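PDB 5YLY: nitrate reductase from Ulva prolifera, which probably catalyses the NADH-dependent reduction of nitrate to nitrite, the first step of nitrate assimilation, and is represented here by its FAD-binding cytochrome b5 reductase domain. Local coordinates for residues Gly143-Asp148 / Ile260-Gly265; Ala183-Pro188 / Thr192-Leu197; Leu207-Leu212 / Trp236-Gly241; Ile243-Cys248 / Glu279-Glu284. One frame throughout, in Å; residues are numbered along the deposited sequence.

Contact 1: Gly143-Asp148 / Ile260-Gly265; sequences GHFHYD and ISVLCG
The aromatic ring of Phe-145 meets the side chains of Ile-260 and Val-262, and the contact between 143-148 and 260-265 is wholly apolar. Phe-145 and Ile-260 approach from opposite directions: CE1 of Phe-145 lies 3.9 Å from CD1 of Ile-260, and the same methyl is 4.2 Å from Phe-145 CZ. Val-262 adds its CG1 at 4.3 Å from Phe-145 CZ, again at an oblique approach to the ring. The backbones stay well apart, with CA of Phe-145 9.5 Å from CA of Val-262, and the ring reaches into that space with CG opposite the backbone N (chi1 176°). In Ile-260 the CG1 branch sits between N and the carbonyl carbon (chi1 64°), which carries CD1 out to the ring.

The linker meets the nucleotide-binding lobe here: strand 145-149 opens the small three-stranded antiparallel sheet that joins the lobes in reductases of the cytochrome b5 reductase type, and strand 259-264 belongs to the parallel sheet of the second lobe. Ile-260 and Val-262 point to one side of their strand; Ser-261 and Leu-263 point to the other, where helix 267-280 packs.

Aromatic contacts continue on the linker, where the Phe-145 ring also meets that of Tyr-153, with the planes at about 30°. Tyr-147, further along the same strand, packs on Ile-165 of strand 164-170, the neighbour of 259-264 in the parallel sheet.

Polar groups find partners nearby: Asp-148 OD1 bonds His-152, and Ser-261 OG bonds Asn-166.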
loop_
_atom_site.group_PDB
_atom_site.type_symbol
_atom_site.label_atom_id
_atom_site.label_comp_id
_atom_site.label_asym_id
_atom_site.label_seq_id
_atom_site.Cartn_x
_atom_site.Cartn_y
_atom_site.Cartn_z
ATOM N N GLY A 143 5.532 -6.718 10.068
ATOM C CA GLY A 143 5.931 -5.326 9.994
ATOM C C GLY A 143 6.378 -4.755 11.305
ATOM O O GLY A 143 5.985 -5.242 12.358
ATOM N N HIS A 144 7.176 -3.706 11.215
ATOM C CA HIS A 144 7.832 -3.018 12.330
ATOM C C HIS A 144 7.163 -1.677 12.662
ATOM O O HIS A 144 7.385 -1.130 13.742
ATOM C CB HIS A 144 9.308 -2.790 11.944
ATOM C CG HIS A 144 9.447 -2.123 10.605
ATOM N ND1 HIS A 144 9.573 -0.742 10.494
ATOM C CD2 HIS A 144 9.375 -2.658 9.361
ATOM C CE1 HIS A 144 9.603 -0.486 9.200
ATOM N NE2 HIS A 144 9.485 -1.608 8.473
ATOM N N PHE A 145 6.426 -1.114 11.703
ATOM C CA PHE A 145 5.744 0.165 11.866
ATOM C C PHE A 145 4.264 -0.070 12.241
ATOM O O PHE A 145 3.548 -0.828 11.569
ATOM C CB PHE A 145 5.859 1.015 10.586
ATOM C CG PHE A 145 5.109 2.326 10.634
ATOM C CD1 PHE A 145 5.684 3.455 11.202
ATOM C CD2 PHE A 145 3.841 2.442 10.070
ATOM C CE1 PHE A 145 4.991 4.672 11.226
ATOM C CE2 PHE A 145 3.156 3.661 10.083
ATOM C CZ PHE A 145 3.728 4.759 10.690
ATOM N N HIS A 146 3.814 0.623 13.286
ATOM C CA HIS A 146 2.448 0.493 13.770
ATOM C C HIS A 146 1.885 1.874 14.096
ATOM O O HIS A 146 2.349 2.519 15.024
ATOM C CB HIS A 146 2.445 -0.411 15.027
ATOM C CG HIS A 146 1.107 -0.682 15.655
ATOM N ND1 HIS A 146 -0.088 -0.400 15.008
ATOM C CD2 HIS A 146 0.828 -1.305 16.822
ATOM C CE1 HIS A 146 -1.043 -0.810 15.824
ATOM N NE2 HIS A 146 -0.541 -1.367 16.921
ATOM N N TYR A 147 0.880 2.310 13.351
ATOM C CA TYR A 147 0.202 3.579 13.643
ATOM C C TYR A 147 -0.916 3.096 14.573
ATOM O O TYR A 147 -1.948 2.601 14.102
ATOM C CB TYR A 147 -0.349 4.192 12.337
ATOM C CG TYR A 147 -1.021 5.533 12.555
ATOM C CD1 TYR A 147 -0.268 6.697 12.705
ATOM C CD2 TYR A 147 -2.409 5.636 12.633
ATOM C CE1 TYR A 147 -0.883 7.934 12.917
ATOM C CE2 TYR A 147 -3.033 6.868 12.844
ATOM C CZ TYR A 147 -2.264 8.008 12.999
ATOM O OH TYR A 147 -2.870 9.224 13.144
ATOM N N ASP A 148 -0.657 3.148 15.884
ATOM C CA ASP A 148 -1.472 2.501 16.915
ATOM C C ASP A 148 -2.632 3.290 17.514
ATOM O O ASP A 148 -3.493 2.689 18.182
ATOM C CB ASP A 148 -0.579 2.003 18.058
ATOM C CG ASP A 148 0.185 3.078 18.818
ATOM O OD1 ASP A 148 0.616 4.066 18.183
ATOM O OD2 ASP A 148 0.380 2.913 20.044
ATOM N N ILE A 260 6.783 12.857 9.657
ATOM C CA ILE A 260 7.509 11.666 9.215
ATOM C C ILE A 260 7.208 11.446 7.746
ATOM O O ILE A 260 6.254 12.024 7.212
ATOM C CB ILE A 260 7.233 10.388 10.074
ATOM C CG1 ILE A 260 5.737 9.931 9.966
ATOM C CG2 ILE A 260 7.703 10.583 11.534
ATOM C CD1 ILE A 260 5.459 8.529 10.547
ATOM N N SER A 261 8.017 10.610 7.092
ATOM C CA SER A 261 7.788 10.199 5.713
ATOM C C SER A 261 7.821 8.687 5.717
ATOM O O SER A 261 8.673 8.101 6.397
ATOM C CB SER A 261 8.864 10.743 4.768
ATOM O OG SER A 261 8.888 12.158 4.763
ATOM N N VAL A 262 6.843 8.062 5.039
ATOM C CA VAL A 262 6.770 6.603 4.921
ATOM C C VAL A 262 6.852 6.247 3.454
ATOM O O VAL A 262 6.350 6.990 2.613
ATOM C CB VAL A 262 5.591 5.939 5.689
ATOM C CG1 VAL A 262 5.752 6.122 7.195
ATOM C CG2 VAL A 262 4.234 6.469 5.209
ATOM N N LEU A 263 7.514 5.147 3.124
ATOM C CA LEU A 263 7.810 4.815 1.742
ATOM C C LEU A 263 7.555 3.380 1.424
ATOM O O LEU A 263 7.862 2.510 2.234
ATOM C CB LEU A 263 9.322 5.068 1.480
ATOM C CG LEU A 263 9.853 6.511 1.574
ATOM C CD1 LEU A 263 10.227 6.870 2.999
ATOM C CD2 LEU A 263 11.155 6.620 0.814
ATOM N N CYS A 264 7.063 3.127 0.207
ATOM C CA CYS A 264 6.887 1.775 -0.290
ATOM C C CYS A 264 6.914 1.780 -1.796
ATOM O O CYS A 264 6.114 2.450 -2.443
ATOM C CB CYS A 264 5.628 1.107 0.255
ATOM S SG CYS A 264 5.558 -0.668 -0.101
ATOM N N GLY A 265 7.867 1.059 -2.341
ATOM C CA GLY A 265 8.015 0.969 -3.778
ATOM C C GLY A 265 9.222 0.163 -4.173
ATOM O O GLY A 265 9.937 -0.349 -3.303
#

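Contact 2: Ala183-Pro188 / Thr192-Leu197; sequences AILSNP and TEIRLL
Ile-184, in the last turn of helix 174-185, drives its branches into Thr-192, just before strand 193-200, and Ile-194 within it, the tight part of the contact. Its CG2, held opposite the backbone N by chi1 of -69°, lies 3.6 Å from the carbonyl O of Thr-192 and 3.9 Å from Thr-192 CB. Ile-184 and Ile-194 reach toward each other tip to tip: Ile-194 CD1 is 3.9 Å from both CG2 and CD1 of Ile-184, straddled by the two branches. Leu-185 closes on the same methyl, with its CG 4.0 Å from Ile-194 CD1. Swapping Ile-184 for an alanine would probably open a gap beside Ile-194 CD1, leaving it to Leu-185, and uncover the Thr-192 carbonyl. That carbonyl also accepts a hydrogen bond from Arg-222 NH1, while Thr-192 OG1 bonds Asp-190.

The other side is looser. Beyond Leu-185 the chain leaves the helix, and Ser-186 and Pro-188 face solvent. Glu-193 points away from the helix, and Arg-195 folds back along its own strand, NH1 giving a 2.9 Å hydrogen bond to the O of Ile-194; the donor stands above the carbonyl plane although the bond lies in the guanidinium plane.

The helix folds back onto the parallel strand that follows it, as in a beta-alpha-beta crossover: strand 164-170, helix 174-185 and strand 193-200 of the Rossmann-like NAD-binding lobe.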
loop_
_atom_site.group_PDB
_atom_site.type_symbol
_atom_site.label_atom_id
_atom_site.label_comp_id
_atom_site.label_asym_id
_atom_site.label_seq_id
_atom_site.Cartn_x
_atom_site.Cartn_y
_atom_site.Cartn_z
ATOM N N ALA A 183 -7.114 4.694 7.700
ATOM C CA ALA A 183 -7.125 4.610 9.175
ATOM C C ALA A 183 -7.147 6.011 9.801
ATOM O O ALA A 183 -7.830 6.232 10.804
ATOM C CB ALA A 183 -5.901 3.854 9.660
ATOM N N ILE A 184 -6.464 6.969 9.158
ATOM C CA ILE A 184 -6.385 8.352 9.635
ATOM C C ILE A 184 -7.636 9.152 9.265
ATOM O O ILE A 184 -8.184 9.869 10.099
ATOM C CB ILE A 184 -5.094 9.036 9.064
ATOM C CG1 ILE A 184 -3.825 8.420 9.711
ATOM C CG2 ILE A 184 -5.118 10.559 9.289
ATOM C CD1 ILE A 184 -2.526 8.909 9.041
ATOM N N LEU A 185 -8.022 9.086 8.010
ATOM C CA LEU A 185 -9.105 9.934 7.510
ATOM C C LEU A 185 -10.489 9.489 7.940
ATOM O O LEU A 185 -11.384 10.326 8.081
ATOM C CB LEU A 185 -8.991 10.071 5.965
ATOM C CG LEU A 185 -7.688 10.741 5.447
ATOM C CD1 LEU A 185 -7.579 10.638 3.956
ATOM C CD2 LEU A 185 -7.558 12.197 5.905
ATOM N N SER A 186 -10.685 8.194 8.150
ATOM C CA SER A 186 -11.998 7.654 8.567
ATOM C C SER A 186 -12.187 7.694 10.097
ATOM O O SER A 186 -13.246 7.312 10.624
ATOM C CB SER A 186 -12.194 6.243 8.005
ATOM O OG SER A 186 -11.469 5.312 8.796
ATOM N N ASN A 187 -11.176 8.184 10.820
ATOM C CA ASN A 187 -11.268 8.253 12.261
ATOM C C ASN A 187 -11.820 9.627 12.638
ATOM O O ASN A 187 -11.261 10.625 12.196
ATOM C CB ASN A 187 -9.898 7.963 12.891
ATOM C CG ASN A 187 -9.993 7.826 14.396
ATOM O OD1 ASN A 187 -10.468 8.709 15.111
ATOM N ND2 ASN A 187 -9.505 6.726 14.927
ATOM N N PRO A 188 -12.938 9.706 13.384
ATOM C CA PRO A 188 -13.543 11.030 13.685
ATOM C C PRO A 188 -12.771 11.858 14.705
ATOM O O PRO A 188 -13.189 12.995 14.958
ATOM C CB PRO A 188 -14.935 10.658 14.221
ATOM C CG PRO A 188 -14.762 9.341 14.817
ATOM C CD PRO A 188 -13.745 8.609 13.965
ATOM N N THR A 192 -4.413 14.212 12.029
ATOM C CA THR A 192 -3.150 14.063 11.303
ATOM C C THR A 192 -3.352 14.427 9.824
ATOM O O THR A 192 -4.389 14.087 9.245
ATOM C CB THR A 192 -2.616 12.612 11.460
ATOM O OG1 THR A 192 -2.549 12.325 12.854
ATOM C CG2 THR A 192 -1.221 12.423 10.827
ATOM N N GLU A 193 -2.417 15.191 9.255
ATOM C CA GLU A 193 -2.446 15.607 7.851
ATOM C C GLU A 193 -1.562 14.650 7.036
ATOM O O GLU A 193 -0.583 14.085 7.553
ATOM C CB GLU A 193 -1.918 17.035 7.658
ATOM C CG GLU A 193 -2.646 18.127 8.404
ATOM C CD GLU A 193 -1.957 19.464 8.216
ATOM O OE1 GLU A 193 -1.040 19.790 9.003
ATOM O OE2 GLU A 193 -2.304 20.167 7.244
ATOM N N ILE A 194 -1.886 14.511 5.758
ATOM C CA ILE A 194 -1.176 13.578 4.878
ATOM C C ILE A 194 -0.838 14.228 3.553
ATOM O O ILE A 194 -1.651 14.966 3.007
ATOM C CB ILE A 194 -2.081 12.317 4.609
ATOM C CG1 ILE A 194 -2.393 11.514 5.903
ATOM C CG2 ILE A 194 -1.500 11.393 3.518
ATOM C CD1 ILE A 194 -3.670 10.592 5.700
ATOM N N ARG A 195 0.331 13.883 3.001
ATOM C CA ARG A 195 0.685 14.252 1.637
ATOM C C ARG A 195 1.122 12.987 0.939
ATOM O O ARG A 195 2.023 12.309 1.430
ATOM C CB ARG A 195 1.827 15.302 1.579
ATOM C CG ARG A 195 1.397 16.683 2.085
ATOM C CD ARG A 195 0.339 17.331 1.207
ATOM N NE ARG A 195 -0.044 18.655 1.710
ATOM C CZ ARG A 195 -0.999 18.888 2.614
ATOM N NH1 ARG A 195 -1.679 17.874 3.156
ATOM N NH2 ARG A 195 -1.253 20.130 3.013
ATOM N N LEU A 196 0.491 12.655 -0.183
ATOM C CA LEU A 196 0.906 11.479 -0.933
ATOM C C LEU A 196 1.531 11.871 -2.257
ATOM O O LEU A 196 0.978 12.703 -2.999
ATOM C CB LEU A 196 -0.316 10.547 -1.166
ATOM C CG LEU A 196 -0.112 9.372 -2.163
ATOM C CD1 LEU A 196 0.895 8.338 -1.621
ATOM C CD2 LEU A 196 -1.469 8.688 -2.476
ATOM N N LEU A 197 2.661 11.229 -2.572
ATOM C CA LEU A 197 3.320 11.373 -3.863
ATOM C C LEU A 197 3.341 9.963 -4.465
ATOM O O LEU A 197 3.892 9.040 -3.872
ATOM C CB LEU A 197 4.711 12.001 -3.719
ATOM C CG LEU A 197 5.577 12.080 -5.012
ATOM C CD1 LEU A 197 4.855 12.841 -6.135
ATOM C CD2 LEU A 197 6.883 12.801 -4.742
#

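Contact 3: Leu207-Leu212 / Trp236-Gly241; sequences LLRPEL and WKYSSG
Arg-209 sends its guanidinium group across to the rings of Trp-236 and Tyr-238. From CB the chain turns CG opposite the backbone N (chi1 -167°) and runs extended through CD to NE. CZ arrives 4.0 Å from Trp-236 CZ3. NH1 comes to the edge of the indole, in its plane, and makes a salt bridge with Glu-203. NH2 lies 3.7 Å from Trp-236 CZ3 and 3.8 Å from Tyr-238 CE1, the guanidinium being turned 71° from each ring plane.

The contact belongs to the Rossmann-like NAD-binding lobe, joining the first turn of helix 209-218 to the loop that leads into the outermost strand, 239-240, of the parallel sheet. Tyr-227, on neighbouring strand 223-229, adds a cation-pi contact to the same arginine.

The indole is fixed at its far end, Trp-236 NE1 donating to Ser-239 O over 2.8 Å. A valine in place of Trp-236 is likely to open a gap beside the guanidinium, though Tyr-227, Tyr-238 and Glu-203 remain, and to leave Ser-239 O without the indole donor. One water bridges the two segments: Arg-209 NH2 donates to it at 2.8 Å, and it donates to Tyr-238 OH at 2.9 Å.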
loop_
_atom_site.group_PDB
_atom_site.type_symbol
_atom_site.label_atom_id
_atom_site.label_comp_id
_atom_site.label_asym_id
_atom_site.label_seq_id
_atom_site.Cartn_x
_atom_site.Cartn_y
_atom_site.Cartn_z
ATOM N N LEU A 207 -2.912 2.600 -9.449
ATOM C CA LEU A 207 -3.902 1.792 -8.754
ATOM C C LEU A 207 -4.836 2.694 -7.943
ATOM O O LEU A 207 -4.401 3.704 -7.395
ATOM C CB LEU A 207 -3.223 0.800 -7.774
ATOM C CG LEU A 207 -2.432 -0.358 -8.385
ATOM C CD1 LEU A 207 -1.656 -1.116 -7.294
ATOM C CD2 LEU A 207 -3.348 -1.332 -9.122
ATOM N N LEU A 208 -6.110 2.286 -7.830
ATOM C CA LEU A 208 -7.131 2.912 -6.972
ATOM C C LEU A 208 -7.251 4.428 -7.173
ATOM O O LEU A 208 -7.519 5.165 -6.209
ATOM C CB LEU A 208 -6.818 2.568 -5.483
ATOM C CG LEU A 208 -6.844 1.072 -5.120
ATOM C CD1 LEU A 208 -6.070 0.807 -3.834
ATOM C CD2 LEU A 208 -8.295 0.561 -5.020
ATOM N N ARG A 209 -7.082 4.884 -8.416
ATOM C CA ARG A 209 -7.171 6.328 -8.696
ATOM C C ARG A 209 -8.541 6.919 -8.308
ATOM O O ARG A 209 -8.538 7.942 -7.625
ATOM C CB ARG A 209 -6.818 6.665 -10.141
ATOM C CG ARG A 209 -6.606 8.171 -10.325
ATOM C CD ARG A 209 -6.111 8.415 -11.722
ATOM N NE ARG A 209 -5.957 9.837 -12.001
ATOM C CZ ARG A 209 -5.645 10.298 -13.201
ATOM N NH1 ARG A 209 -5.465 9.461 -14.213
ATOM N NH2 ARG A 209 -5.510 11.602 -13.401
ATOM N N PRO A 210 -9.708 6.307 -8.676
ATOM C CA PRO A 210 -11.003 6.892 -8.255
ATOM C C PRO A 210 -11.099 7.012 -6.731
ATOM O O PRO A 210 -11.555 8.033 -6.219
ATOM C CB PRO A 210 -12.024 5.897 -8.821
ATOM C CG PRO A 210 -11.342 5.351 -10.060
ATOM C CD PRO A 210 -9.934 5.111 -9.518
ATOM N N GLU A 211 -10.623 5.991 -6.014
ATOM C CA GLU A 211 -10.647 5.945 -4.544
ATOM C C GLU A 211 -9.769 7.014 -3.946
ATOM O O GLU A 211 -10.187 7.677 -2.998
ATOM C CB GLU A 211 -10.233 4.575 -4.005
ATOM C CG GLU A 211 -11.264 3.495 -4.284
ATOM C CD GLU A 211 -11.286 2.902 -5.685
ATOM O OE1 GLU A 211 -10.432 3.252 -6.532
ATOM O OE2 GLU A 211 -12.188 2.076 -5.938
ATOM N N LEU A 212 -8.558 7.195 -4.504
ATOM C CA LEU A 212 -7.644 8.238 -4.038
ATOM C C LEU A 212 -8.249 9.607 -4.274
ATOM O O LEU A 212 -8.239 10.449 -3.367
ATOM C CB LEU A 212 -6.283 8.135 -4.732
ATOM C CG LEU A 212 -5.404 6.924 -4.343
ATOM C CD1 LEU A 212 -4.179 6.845 -5.269
ATOM C CD2 LEU A 212 -4.980 6.999 -2.867
ATOM N N TRP A 236 -2.429 15.321 -19.370
ATOM C CA TRP A 236 -1.962 14.975 -18.012
ATOM C C TRP A 236 -1.708 16.241 -17.174
ATOM O O TRP A 236 -0.894 17.089 -17.541
ATOM C CB TRP A 236 -0.721 14.055 -18.109
ATOM C CG TRP A 236 -0.067 13.674 -16.805
ATOM C CD1 TRP A 236 1.188 14.020 -16.392
ATOM C CD2 TRP A 236 -0.585 12.782 -15.806
ATOM N NE1 TRP A 236 1.459 13.442 -15.173
ATOM C CE2 TRP A 236 0.395 12.667 -14.797
ATOM C CE3 TRP A 236 -1.797 12.091 -15.646
ATOM C CZ2 TRP A 236 0.204 11.885 -13.650
ATOM C CZ3 TRP A 236 -1.987 11.324 -14.506
ATOM C CH2 TRP A 236 -0.989 11.218 -13.532
ATOM N N LYS A 237 -2.429 16.369 -16.051
ATOM C CA LYS A 237 -2.360 17.557 -15.182
ATOM C C LYS A 237 -1.357 17.448 -14.019
ATOM O O LYS A 237 -1.370 18.299 -13.125
ATOM C CB LYS A 237 -3.767 17.934 -14.652
ATOM C CG LYS A 237 -4.790 18.234 -15.764
ATOM C CD LYS A 237 -5.724 19.403 -15.451
ATOM C CE LYS A 237 -5.279 20.686 -16.111
ATOM N NZ LYS A 237 -6.163 21.817 -15.758
ATOM N N TYR A 238 -0.484 16.428 -14.026
ATOM C CA TYR A 238 0.474 16.261 -12.932
ATOM C C TYR A 238 1.919 16.199 -13.432
ATOM O O TYR A 238 2.202 16.673 -14.532
ATOM C CB TYR A 238 0.095 15.049 -12.045
ATOM C CG TYR A 238 -1.313 15.068 -11.491
ATOM C CD1 TYR A 238 -2.368 14.500 -12.197
ATOM C CD2 TYR A 238 -1.576 15.560 -10.216
ATOM C CE1 TYR A 238 -3.663 14.484 -11.682
ATOM C CE2 TYR A 238 -2.870 15.547 -9.686
ATOM C CZ TYR A 238 -3.907 15.007 -10.424
ATOM O OH TYR A 238 -5.178 14.995 -9.912
ATOM N N SER A 239 2.844 15.652 -12.616
ATOM C CA SER A 239 4.271 15.621 -12.965
ATOM C C SER A 239 4.689 14.500 -13.918
ATOM O O SER A 239 3.978 13.504 -14.062
ATOM C CB SER A 239 5.116 15.573 -11.704
ATOM O OG SER A 239 4.961 16.771 -10.968
ATOM N N SER A 240 5.862 14.672 -14.552
ATOM C CA SER A 240 6.472 13.730 -15.486
ATOM C C SER A 240 7.860 13.342 -14.973
ATOM O O SER A 240 8.562 14.172 -14.377
ATOM C CB SER A 240 6.651 14.384 -16.865
ATOM O OG SER A 240 5.468 14.993 -17.358
ATOM N N GLY A 241 8.275 12.124 -15.302
ATOM C CA GLY A 241 9.615 11.642 -14.988
ATOM C C GLY A 241 9.773 11.115 -13.583
ATOM O O GLY A 241 8.783 10.893 -12.889
HETATM O O HOH W 1 -6.549 12.655 -11.024
#

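Contact 4: Ile243-Cys248 / Glu279-Glu284; sequences IDLDMC and EKMGFE
Leu-245 and Cys-248, on the first turn of helix 245-251, pack against Lys-280 and Met-281 where helix 267-280 ends. The aliphatic contacts centre on Leu-245 CD1, which is 3.9 Å from Lys-280 CB and 4.0 Å from Met-281 CG. The leucine crosses the lysine at about a right angle but slides past the methionine in the opposite direction. Lys-280, extended beyond CG, also brings its CD to 4.2 Å from Leu-245 CD2.

Sulfur makes the second group. Met-281 SD lies 3.6 Å from Cys-248 CB, and a bend at the end of the methionine (chi3 80°) swings CE to 3.5 Å from the Cys-248 carbonyl O.

The hydrogen bonds that close the helix ends are local. Asp-244 is the N-cap of helix 245-251, its OD1 accepting from Met-247 N at 3.0 Å nearly along the C-O axis of the carboxylate. Helix 267-280 closes in a Schellman motif, where Gly-282 takes positive phi and its N bonds Glu-279 O at 3.2 Å.

With the cap and the Schellman turn satisfying backbone groups locally, these neighbouring helices of the NAD-binding lobe meet here through van der Waals contact alone, using even the alkyl part of an exposed lysine.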
loop_
_atom_site.group_PDB
_atom_site.type_symbol
_atom_site.label_atom_id
_atom_site.label_comp_id
_atom_site.label_asym_id
_atom_site.label_seq_id
_atom_site.Cartn_x
_atom_site.Cartn_y
_atom_site.Cartn_z
ATOM N N ILE A 243 10.874 10.915 -9.523
ATOM C CA ILE A 243 10.757 11.758 -8.340
ATOM C C ILE A 243 12.116 12.500 -8.169
ATOM O O ILE A 243 13.171 11.871 -8.244
ATOM C CB ILE A 243 10.381 10.896 -7.113
ATOM C CG1 ILE A 243 8.966 10.264 -7.283
ATOM C CG2 ILE A 243 10.462 11.705 -5.824
ATOM C CD1 ILE A 243 8.617 9.176 -6.316
ATOM N N ASP A 244 12.074 13.836 -8.046
ATOM C CA ASP A 244 13.250 14.676 -7.833
ATOM C C ASP A 244 12.972 15.645 -6.681
ATOM O O ASP A 244 11.865 15.623 -6.124
ATOM C CB ASP A 244 13.713 15.383 -9.132
ATOM C CG ASP A 244 12.779 16.417 -9.763
ATOM O OD1 ASP A 244 11.694 16.676 -9.195
ATOM O OD2 ASP A 244 13.137 16.970 -10.820
ATOM N N LEU A 245 13.967 16.454 -6.289
ATOM C CA LEU A 245 13.806 17.396 -5.173
ATOM C C LEU A 245 12.636 18.352 -5.376
ATOM O O LEU A 245 11.860 18.548 -4.447
ATOM C CB LEU A 245 15.107 18.182 -4.888
ATOM C CG LEU A 245 15.072 19.129 -3.673
ATOM C CD1 LEU A 245 14.788 18.384 -2.371
ATOM C CD2 LEU A 245 16.356 19.944 -3.567
ATOM N N ASP A 246 12.520 18.950 -6.586
ATOM C CA ASP A 246 11.443 19.888 -6.941
ATOM C C ASP A 246 10.072 19.240 -6.756
ATOM O O ASP A 246 9.185 19.849 -6.170
ATOM C CB ASP A 246 11.586 20.374 -8.393
ATOM C CG ASP A 246 11.410 21.868 -8.552
ATOM O OD1 ASP A 246 10.303 22.372 -8.243
ATOM O OD2 ASP A 246 12.395 22.543 -8.937
ATOM N N MET A 247 9.910 17.999 -7.231
ATOM C CA MET A 247 8.655 17.284 -7.087
ATOM C C MET A 247 8.331 17.009 -5.617
ATOM O O MET A 247 7.174 17.177 -5.207
ATOM C CB MET A 247 8.671 15.990 -7.886
ATOM C CG MET A 247 7.287 15.395 -8.076
ATOM S SD MET A 247 7.403 13.804 -8.932
ATOM C CE MET A 247 8.211 14.292 -10.460
ATOM N N CYS A 248 9.355 16.604 -4.821
ATOM C CA CYS A 248 9.164 16.350 -3.385
ATOM C C CYS A 248 8.791 17.646 -2.660
ATOM O O CYS A 248 7.942 17.614 -1.777
ATOM C CB CYS A 248 10.408 15.709 -2.771
ATOM S SG CYS A 248 10.726 14.014 -3.335
ATOM N N GLU A 279 16.150 13.453 2.491
ATOM C CA GLU A 279 17.290 13.828 3.324
ATOM C C GLU A 279 17.586 15.334 3.160
ATOM O O GLU A 279 17.862 16.023 4.150
ATOM C CB GLU A 279 18.523 12.988 2.970
ATOM C CG GLU A 279 19.397 12.637 4.170
ATOM C CD GLU A 279 19.059 11.346 4.902
ATOM O OE1 GLU A 279 19.841 10.957 5.800
ATOM O OE2 GLU A 279 18.024 10.718 4.580
ATOM N N LYS A 280 17.435 15.851 1.918
ATOM C CA LYS A 280 17.612 17.273 1.615
ATOM C C LYS A 280 16.482 18.107 2.227
ATOM O O LYS A 280 16.711 19.273 2.564
ATOM C CB LYS A 280 17.703 17.491 0.104
ATOM C CG LYS A 280 19.069 17.130 -0.465
ATOM C CD LYS A 280 19.066 17.190 -1.971
ATOM C CE LYS A 280 20.438 16.950 -2.544
ATOM N NZ LYS A 280 20.384 16.862 -4.027
ATOM N N MET A 281 15.279 17.496 2.413
ATOM C CA MET A 281 14.124 18.176 3.023
ATOM C C MET A 281 14.111 18.106 4.558
ATOM O O MET A 281 13.137 18.547 5.190
ATOM C CB MET A 281 12.812 17.672 2.427
ATOM C CG MET A 281 12.599 18.158 1.021
ATOM S SD MET A 281 11.144 17.382 0.283
ATOM C CE MET A 281 9.840 18.378 1.008
ATOM N N GLY A 282 15.182 17.550 5.135
ATOM C CA GLY A 282 15.364 17.437 6.581
ATOM C C GLY A 282 15.089 16.085 7.212
ATOM O O GLY A 282 15.224 15.947 8.428
ATOM N N PHE A 283 14.657 15.095 6.425
ATOM C CA PHE A 283 14.359 13.771 6.962
ATOM C C PHE A 283 15.621 12.935 7.187
ATOM O O PHE A 283 16.691 13.269 6.677
ATOM C CB PHE A 283 13.304 13.039 6.103
ATOM C CG PHE A 283 11.983 13.772 6.100
ATOM C CD1 PHE A 283 11.047 13.558 7.107
ATOM C CD2 PHE A 283 11.677 14.684 5.093
ATOM C CE1 PHE A 283 9.833 14.250 7.117
ATOM C CE2 PHE A 283 10.459 15.365 5.094
ATOM C CZ PHE A 283 9.544 15.147 6.114
ATOM N N GLU A 284 15.494 11.872 7.995
ATOM C CA GLU A 284 16.586 10.981 8.377
ATOM C C GLU A 284 16.151 9.528 8.147
ATOM O O GLU A 284 15.200 9.061 8.780
ATOM C CB GLU A 284 16.918 11.226 9.858
ATOM C CG GLU A 284 18.264 10.706 10.322
ATOM C CD GLU A 284 18.521 10.882 11.810
ATOM O OE1 GLU A 284 17.765 11.635 12.468
ATOM O OE2 GLU A 284 19.455 10.229 12.326
#

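The Rossmann-like parallel sheet ties the four contacts together. Contacts 1 and 2, their centres 13 Å apart, meet where Tyr-147 OH lies 3.1 Å from Thr-192 OG1, a probable hydrogen bond, and Tyr-147 CE2 packs 3.6 Å from Ile-184 CG1. Contact 2 reaches contact 3 through Leu-196 CD2 and Leu-212 CD2, 3.9 Å apart. Met-247 CE of contact 4 lies 3.6 Å from Ser-239 CB of contact 3, and Phe-283 CE1 lies 3.3 Å from Ser-261 OG of contact 1. The side chain of Phe-145 is about 10 Å from the bound FAD and that of Arg-209 about 11 Å from that of Val-105, which probably binds it; contacts 2 and 4 lie away from the known binding residues.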